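Putative fimbrium subunit Fim1C (Bacteroides uniformis, PDB 4K4K) is a putative component of the fimbrial tip, part of the surface filaments that mediate cell adhesion and biofilm formation. Local coordinates at residues T110-K122 against V133-D145. Sequence-based numbering, arbitrary orientation.
Sequences TPQKDIDLMGAAK and VAFVFTHKLVKLD
Asp116 reaches across to His139, and the two flat groups lie nearly coplanar, 1° apart. His139 ND1 donates to Asp116 OD1 at 2.6 Å, arriving on the syn lone pair and close to the imidazole plane. Asp116 is the centre of an inverse gamma turn, and with CG anti to the backbone N (chi1 -172°) its carboxylate comes to the imidazole edge. A water donates to Asp116 OD1 and Leu117 O and accepts from Leu141 N.

Over one face of the imidazole lies the selenium of selenomethionine Met118, SE 3.9 Å from the His139 ring centroid; the Met118 side chain runs alongside that of His139, pointing the same way, and bends at chi3 (-65°). Trp269 also stacks with this ring. Farther along the same sheet face, Ala120 CB sits squarely over the Phe137 ring, a CH-pi contact of 4.0 Å to the centroid, while also touching Phe135 CD1. Trp32 meets Phe137 edge-to-face.

The backbones form the antiparallel hairpin of strands 118-126 and 132-150, part of the all-beta fimbrillin-like fold; strand 84-90 pairs with the other edge of strand 118-126 through backbone bonds of Met118 with Tyr90 and Ala120 with Ala88. Gly119 and Thr138 make a hydrogen-bonded pair, and Lys140 N donates almost straight to Leu117 O at 2.9 Å. Lacking a side chain, Gly119 lets Lys140 CE come within 3.7 Å of its N; the lysine's ammonium goes on to Gly182 O. Past the strand break at Lys140 and Leu141, Lys143 NZ donates to a lone pair of Gln112 OE1 in the carbonyl plane at 2.8 Å and forms a salt bridge with Glu204.

The short, in-plane bond, with Trp269 and selenium packed on the ring, would hold the imidazole's rotation, while Asp116, probably negative, would favour a protonated His139.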
ATOM      1  N   THR A 110      -2.501  11.341   3.933  1.00 30.67           N
ATOM      2  CA  THR A 110      -3.389  11.740   2.846  1.00 30.25           C
ATOM      3  C   THR A 110      -2.595  12.337   1.664  1.00 32.39           C
ATOM      4  O   THR A 110      -1.810  13.262   1.876  1.00 32.81           O
ATOM      5  CB  THR A 110      -4.443  12.727   3.405  1.00 34.58           C
ATOM      6  OG1 THR A 110      -5.131  12.089   4.496  1.00 33.71           O
ATOM      7  CG2 THR A 110      -5.466  13.146   2.364  1.00 37.72           C
ATOM      8  N   PRO A 111      -2.835  11.886   0.407  1.00 28.16           N
ATOM      9  CA  PRO A 111      -3.726  10.780  -0.005  1.00 27.53           C
ATOM     10  C   PRO A 111      -3.096   9.409   0.264  1.00 28.42           C
ATOM     11  O   PRO A 111      -1.880   9.247   0.114  1.00 27.26           O
ATOM     12  CB  PRO A 111      -3.907  11.019  -1.507  1.00 29.94           C
ATOM     13  CG  PRO A 111      -2.684  11.746  -1.953  1.00 33.97           C
ATOM     14  CD  PRO A 111      -2.117  12.467  -0.753  1.00 29.57           C
ATOM     15  N   GLN A 112      -3.917   8.442   0.675  1.00 25.11           N
ATOM     16  CA  GLN A 112      -3.481   7.075   0.967  1.00 23.88           C
ATOM     17  C   GLN A 112      -2.762   6.422  -0.217  1.00 27.26           C
ATOM     18  O   GLN A 112      -1.771   5.717   0.002  1.00 27.04           O
ATOM     19  CB  GLN A 112      -4.677   6.197   1.359  1.00 25.15           C
ATOM     20  CG  GLN A 112      -5.371   6.607   2.667  1.00 24.95           C
ATOM     21  CD  GLN A 112      -4.739   5.935   3.864  1.00 31.54           C
ATOM     22  OE1 GLN A 112      -5.100   4.820   4.245  1.00 26.16           O
ATOM     23  NE2 GLN A 112      -3.735   6.570   4.444  1.00 25.02           N
ATOM     24  N   LYS A 113      -3.246   6.646  -1.465  1.00 23.57           N
ATOM     25  CA  LYS A 113      -2.652   6.019  -2.663  1.00 23.64           C
ATOM     26  C   LYS A 113      -1.173   6.403  -2.870  1.00 26.87           C
ATOM     27  O   LYS A 113      -0.438   5.618  -3.456  1.00 26.41           O
ATOM     28  CB  LYS A 113      -3.471   6.336  -3.935  1.00 26.47           C
ATOM     29  CG  LYS A 113      -3.389   7.777  -4.443  1.00 40.10           C
ATOM     30  CD  LYS A 113      -4.023   7.920  -5.824  1.00 50.47           C
ATOM     31  CE  LYS A 113      -3.799   9.280  -6.437  1.00 60.57           C
ATOM     32  NZ  LYS A 113      -2.422   9.428  -6.985  1.00 72.15           N
ATOM     33  N   ASP A 114      -0.730   7.582  -2.371  1.00 22.69           N
ATOM     34  CA  ASP A 114       0.653   8.042  -2.561  1.00 22.47           C
ATOM     35  C   ASP A 114       1.641   7.343  -1.631  1.00 24.64           C
ATOM     36  O   ASP A 114       2.847   7.441  -1.873  1.00 24.60           O
ATOM     37  CB  ASP A 114       0.741   9.567  -2.378  1.00 25.13           C
ATOM     38  CG  ASP A 114       0.126  10.320  -3.564  1.00 34.96           C
ATOM     39  OD1 ASP A 114      -0.309   9.656  -4.532  1.00 33.68           O
ATOM     40  OD2 ASP A 114       0.097  11.567  -3.526  1.00 38.25           O
ATOM     41  N   ILE A 115       1.150   6.651  -0.574  1.00 19.39           N
ATOM     42  CA  ILE A 115       2.048   5.915   0.327  1.00 18.17           C
ATOM     43  C   ILE A 115       1.764   4.395   0.257  1.00 19.74           C
ATOM     44  O   ILE A 115       2.389   3.630   0.977  1.00 18.10           O
ATOM     45  CB  ILE A 115       1.999   6.450   1.789  1.00 20.56           C
ATOM     46  CG1 ILE A 115       0.557   6.329   2.397  1.00 20.44           C
ATOM     47  CG2 ILE A 115       2.556   7.875   1.859  1.00 23.36           C
ATOM     48  CD1 ILE A 115       0.471   6.524   3.954  1.00 21.33           C
ATOM     49  N   ASP A 116       0.822   3.969  -0.589  1.00 16.32           N
ATOM     50  CA  ASP A 116       0.460   2.570  -0.712  1.00 15.29           C
ATOM     51  C   ASP A 116       1.493   1.831  -1.598  1.00 18.45           C
ATOM     52  O   ASP A 116       1.231   1.532  -2.758  1.00 16.59           O
ATOM     53  CB  ASP A 116      -0.965   2.448  -1.274  1.00 18.15           C
ATOM     54  CG  ASP A 116      -1.506   1.044  -1.250  1.00 22.41           C
ATOM     55  OD1 ASP A 116      -0.796   0.130  -0.728  1.00 20.78           O
ATOM     56  OD2 ASP A 116      -2.590   0.826  -1.820  1.00 26.01           O
ATOM     57  N   LEU A 117       2.649   1.505  -1.016  1.00 14.13           N
ATOM     58  CA  LEU A 117       3.723   0.816  -1.746  1.00 14.65           C
ATOM     59  C   LEU A 117       3.284  -0.610  -2.091  1.00 16.35           C
ATOM     60  O   LEU A 117       2.836  -1.371  -1.215  1.00 17.20           O
ATOM     61  CB  LEU A 117       4.990   0.793  -0.868  1.00 14.84           C
ATOM     62  CG  LEU A 117       6.155  -0.076  -1.392  1.00 18.65           C
ATOM     63  CD1 LEU A 117       6.733   0.483  -2.714  1.00 16.60           C
ATOM     64  CD2 LEU A 117       7.222  -0.301  -0.286  1.00 18.95           C
HETATM   65  N   MSE A 118       3.403  -0.967  -3.362  1.00 14.38           N
HETATM   66  CA  MSE A 118       3.085  -2.314  -3.834  1.00 12.64           C
HETATM   67  C   MSE A 118       4.218  -2.812  -4.710  1.00 17.62           C
HETATM   68  O   MSE A 118       4.850  -2.013  -5.415  1.00 15.85           O
HETATM   69  CB  MSE A 118       1.758  -2.358  -4.638  1.00 13.26           C
HETATM   70  CG  MSE A 118       0.553  -1.780  -3.868  1.00 16.42           C
HETATM   71 SE   MSE A 118      -1.085  -2.163  -4.830  0.75 20.69          SE
HETATM   72  CE  MSE A 118      -0.854  -1.187  -6.392  1.00 21.51           C
ATOM     73  N   GLY A 119       4.438  -4.117  -4.681  1.00 14.57           N
ATOM     74  CA  GLY A 119       5.436  -4.764  -5.531  1.00 14.23           C
ATOM     75  C   GLY A 119       4.790  -5.893  -6.316  1.00 18.86           C
ATOM     76  O   GLY A 119       3.930  -6.605  -5.794  1.00 18.69           O
ATOM     77  N   ALA A 120       5.174  -6.034  -7.598  1.00 16.50           N
ATOM     78  CA  ALA A 120       4.662  -7.128  -8.438  1.00 17.63           C
ATOM     79  C   ALA A 120       5.590  -8.324  -8.293  1.00 23.25           C
ATOM     80  O   ALA A 120       6.797  -8.141  -8.363  1.00 23.60           O
ATOM     81  CB  ALA A 120       4.598  -6.697  -9.909  1.00 18.56           C
ATOM     82  N   ALA A 121       5.055  -9.537  -8.162  1.00 19.35           N
ATOM     83  CA  ALA A 121       5.887 -10.746  -8.121  1.00 18.99           C
ATOM     84  C   ALA A 121       6.691 -10.839  -9.406  1.00 20.69           C
ATOM     85  O   ALA A 121       6.197 -10.467 -10.482  1.00 18.69           O
ATOM     86  CB  ALA A 121       5.021 -12.004  -7.963  1.00 20.84           C
ATOM     87  N   LYS A 122       7.920 -11.323  -9.311  1.00 17.69           N
ATOM     88  CA  LYS A 122       8.742 -11.450 -10.503  1.00 16.18           C
ATOM     89  C   LYS A 122       8.069 -12.394 -11.532  1.00 19.31           C
ATOM     90  O   LYS A 122       7.582 -13.472 -11.162  1.00 17.47           O
ATOM     91  CB  LYS A 122      10.130 -11.990 -10.128  1.00 18.05           C
ATOM     92  CG  LYS A 122      11.072 -12.048 -11.350  1.00 25.07           C
ATOM     93  CD  LYS A 122      12.509 -12.476 -11.012  1.00 23.93           C
ATOM     94  CE  LYS A 122      13.315 -11.379 -10.345  1.00 22.80           C
ATOM     95  NZ  LYS A 122      14.707 -11.831 -10.061  1.00 17.29           N
ATOM     96  N   VAL A 133       2.970  -9.704 -20.256  1.00 20.27           N
ATOM     97  CA  VAL A 133       3.351  -9.882 -18.852  1.00 19.00           C
ATOM     98  C   VAL A 133       2.202  -9.370 -18.003  1.00 22.48           C
ATOM     99  O   VAL A 133       1.847  -8.183 -18.092  1.00 21.90           O
ATOM    100  CB  VAL A 133       4.698  -9.184 -18.483  1.00 21.72           C
ATOM    101  CG1 VAL A 133       4.987  -9.279 -16.983  1.00 21.85           C
ATOM    102  CG2 VAL A 133       5.870  -9.744 -19.297  1.00 21.90           C
ATOM    103  N   ALA A 134       1.640 -10.250 -17.161  1.00 20.53           N
ATOM    104  CA  ALA A 134       0.568  -9.877 -16.250  1.00 21.40           C
ATOM    105  C   ALA A 134       1.175  -9.703 -14.868  1.00 26.96           C
ATOM    106  O   ALA A 134       1.637 -10.682 -14.274  1.00 27.94           O
ATOM    107  CB  ALA A 134      -0.515 -10.946 -16.251  1.00 24.47           C
ATOM    108  N   PHE A 135       1.302  -8.449 -14.418  1.00 20.79           N
ATOM    109  CA  PHE A 135       1.870  -8.146 -13.114  1.00 20.31           C
ATOM    110  C   PHE A 135       0.816  -8.325 -12.019  1.00 25.98           C
ATOM    111  O   PHE A 135      -0.277  -7.779 -12.123  1.00 28.62           O
ATOM    112  CB  PHE A 135       2.442  -6.717 -13.081  1.00 20.70           C
ATOM    113  CG  PHE A 135       3.667  -6.531 -13.954  1.00 21.06           C
ATOM    114  CD1 PHE A 135       4.913  -7.017 -13.552  1.00 23.71           C
ATOM    115  CD2 PHE A 135       3.581  -5.866 -15.168  1.00 24.71           C
ATOM    116  CE1 PHE A 135       6.059  -6.801 -14.336  1.00 24.12           C
ATOM    117  CE2 PHE A 135       4.724  -5.693 -15.980  1.00 27.70           C
ATOM    118  CZ  PHE A 135       5.962  -6.134 -15.534  1.00 23.63           C
ATOM    119  N   VAL A 136       1.141  -9.071 -10.979  1.00 19.11           N
ATOM    120  CA  VAL A 136       0.231  -9.261  -9.849  1.00 19.10           C
ATOM    121  C   VAL A 136       0.847  -8.504  -8.684  1.00 21.95           C
ATOM    122  O   VAL A 136       1.887  -8.904  -8.173  1.00 21.27           O
ATOM    123  CB  VAL A 136      -0.002 -10.762  -9.545  1.00 24.75           C
ATOM    124  CG1 VAL A 136      -0.861 -10.947  -8.293  1.00 25.69           C
ATOM    125  CG2 VAL A 136      -0.629 -11.472 -10.746  1.00 25.46           C
ATOM    126  N   PHE A 137       0.235  -7.399  -8.299  1.00 18.16           N
ATOM    127  CA  PHE A 137       0.764  -6.545  -7.236  1.00 18.26           C
ATOM    128  C   PHE A 137       0.264  -6.949  -5.867  1.00 23.33           C
ATOM    129  O   PHE A 137      -0.909  -7.314  -5.709  1.00 24.59           O
ATOM    130  CB  PHE A 137       0.377  -5.084  -7.492  1.00 19.10           C
ATOM    131  CG  PHE A 137       1.177  -4.412  -8.594  1.00 17.96           C
ATOM    132  CD1 PHE A 137       2.372  -3.771  -8.308  1.00 19.50           C
ATOM    133  CD2 PHE A 137       0.734  -4.436  -9.915  1.00 20.26           C
ATOM    134  CE1 PHE A 137       3.106  -3.139  -9.326  1.00 20.18           C
ATOM    135  CE2 PHE A 137       1.483  -3.836 -10.941  1.00 21.63           C
ATOM    136  CZ  PHE A 137       2.666  -3.188 -10.637  1.00 19.28           C
ATOM    137  N   THR A 138       1.145  -6.867  -4.864  1.00 18.87           N
ATOM    138  CA  THR A 138       0.774  -7.084  -3.450  1.00 19.63           C
ATOM    139  C   THR A 138       1.211  -5.871  -2.654  1.00 21.43           C
ATOM    140  O   THR A 138       2.233  -5.243  -2.975  1.00 18.73           O
ATOM    141  CB  THR A 138       1.386  -8.370  -2.855  1.00 27.60           C
ATOM    142  OG1 THR A 138       2.794  -8.276  -2.969  1.00 30.29           O
ATOM    143  CG2 THR A 138       0.896  -9.665  -3.539  1.00 24.52           C
ATOM    144  N   HIS A 139       0.424  -5.498  -1.643  1.00 18.37           N
ATOM    145  CA  HIS A 139       0.772  -4.355  -0.798  1.00 16.47           C
ATOM    146  C   HIS A 139       1.918  -4.736   0.135  1.00 18.56           C
ATOM    147  O   HIS A 139       1.886  -5.817   0.742  1.00 19.25           O
ATOM    148  CB  HIS A 139      -0.443  -3.945   0.038  1.00 16.42           C
ATOM    149  CG  HIS A 139      -1.651  -3.553  -0.763  1.00 19.59           C
ATOM    150  ND1 HIS A 139      -1.867  -2.243  -1.150  1.00 21.11           N
ATOM    151  CD2 HIS A 139      -2.701  -4.309  -1.163  1.00 21.96           C
ATOM    152  CE1 HIS A 139      -3.035  -2.242  -1.784  1.00 20.81           C
ATOM    153  NE2 HIS A 139      -3.571  -3.463  -1.816  1.00 21.93           N
ATOM    154  N   LYS A 140       2.915  -3.856   0.265  1.00 14.98           N
ATOM    155  CA  LYS A 140       4.087  -4.123   1.132  1.00 15.02           C
ATOM    156  C   LYS A 140       3.881  -3.593   2.567  1.00 20.36           C
ATOM    157  O   LYS A 140       4.640  -3.967   3.477  1.00 20.50           O
ATOM    158  CB  LYS A 140       5.354  -3.503   0.528  1.00 14.95           C
ATOM    159  CG  LYS A 140       5.707  -4.110  -0.844  1.00 18.10           C
ATOM    160  CD  LYS A 140       6.137  -5.582  -0.736  1.00 18.86           C
ATOM    161  CE  LYS A 140       6.212  -6.201  -2.122  1.00 20.33           C
ATOM    162  NZ  LYS A 140       6.681  -7.607  -2.054  1.00 22.49           N
ATOM    163  N   LEU A 141       2.827  -2.752   2.772  1.00 16.13           N
ATOM    164  CA  LEU A 141       2.545  -2.157   4.073  1.00 15.78           C
ATOM    165  C   LEU A 141       1.248  -2.736   4.652  1.00 20.04           C
ATOM    166  O   LEU A 141       0.843  -3.828   4.264  1.00 18.87           O
ATOM    167  CB  LEU A 141       2.552  -0.622   4.008  1.00 15.23           C
ATOM    168  CG  LEU A 141       3.813  -0.017   3.277  1.00 17.81           C
ATOM    169  CD1 LEU A 141       3.700   1.516   3.198  1.00 17.15           C
ATOM    170  CD2 LEU A 141       5.123  -0.445   3.939  1.00 17.63           C
ATOM    171  N   VAL A 142       0.654  -2.050   5.630  1.00 16.65           N
ATOM    172  CA  VAL A 142      -0.505  -2.569   6.370  1.00 17.73           C
ATOM    173  C   VAL A 142      -1.636  -1.546   6.339  1.00 21.68           C
ATOM    174  O   VAL A 142      -1.400  -0.366   6.571  1.00 20.14           O
ATOM    175  CB  VAL A 142      -0.059  -2.881   7.823  1.00 21.51           C
ATOM    176  CG1 VAL A 142      -1.252  -3.263   8.718  1.00 22.21           C
ATOM    177  CG2 VAL A 142       1.026  -3.958   7.856  1.00 22.43           C
ATOM    178  N   LYS A 143      -2.863  -2.010   6.064  1.00 19.87           N
ATOM    179  CA  LYS A 143      -4.015  -1.130   6.016  1.00 19.38           C
ATOM    180  C   LYS A 143      -4.828  -1.251   7.301  1.00 22.27           C
ATOM    181  O   LYS A 143      -5.106  -2.363   7.762  1.00 22.16           O
ATOM    182  CB  LYS A 143      -4.896  -1.472   4.795  1.00 21.36           C
ATOM    183  CG  LYS A 143      -6.182  -0.626   4.632  1.00 20.84           C
ATOM    184  CD  LYS A 143      -5.874   0.771   4.175  1.00 25.90           C
ATOM    185  CE  LYS A 143      -7.141   1.584   3.984  1.00 30.60           C
ATOM    186  NZ  LYS A 143      -6.854   2.875   3.308  1.00 31.51           N
ATOM    187  N   LEU A 144      -5.219  -0.101   7.864  1.00 19.85           N
ATOM    188  CA  LEU A 144      -6.132  -0.057   9.020  1.00 20.87           C
ATOM    189  C   LEU A 144      -7.454   0.499   8.526  1.00 23.99           C
ATOM    190  O   LEU A 144      -7.468   1.550   7.882  1.00 21.89           O
ATOM    191  CB  LEU A 144      -5.581   0.789  10.181  1.00 20.53           C
ATOM    192  CG  LEU A 144      -4.160   0.452  10.680  1.00 23.61           C
ATOM    193  CD1 LEU A 144      -3.774   1.360  11.843  1.00 23.29           C
ATOM    194  CD2 LEU A 144      -4.017  -1.036  11.057  1.00 23.68           C
ATOM    195  N   ASP A 145      -8.559  -0.209   8.811  1.00 22.04           N
ATOM    196  CA  ASP A 145      -9.897   0.169   8.375  1.00 21.87           C
ATOM    197  C   ASP A 145     -10.762   0.180   9.629  1.00 26.88           C
ATOM    198  O   ASP A 145     -11.000  -0.868  10.215  1.00 25.36           O
ATOM    199  CB  ASP A 145     -10.391  -0.830   7.306  1.00 23.92           C
ATOM    200  CG  ASP A 145     -11.710  -0.463   6.640  1.00 42.86           C
ATOM    201  OD1 ASP A 145     -12.673  -0.127   7.365  1.00 43.58           O
ATOM    202  OD2 ASP A 145     -11.813  -0.611   5.409  1.00 53.99           O
TER
HETATM  203  O   HOH W   1       1.211  -1.031   0.886  1.00 16.60           O
HETATM  204  O   HOH W   2       3.574 -10.459 -11.083  1.00 20.07           O
HETATM  205  O   HOH W   3       2.726  -9.967  -5.999  1.00 32.70           O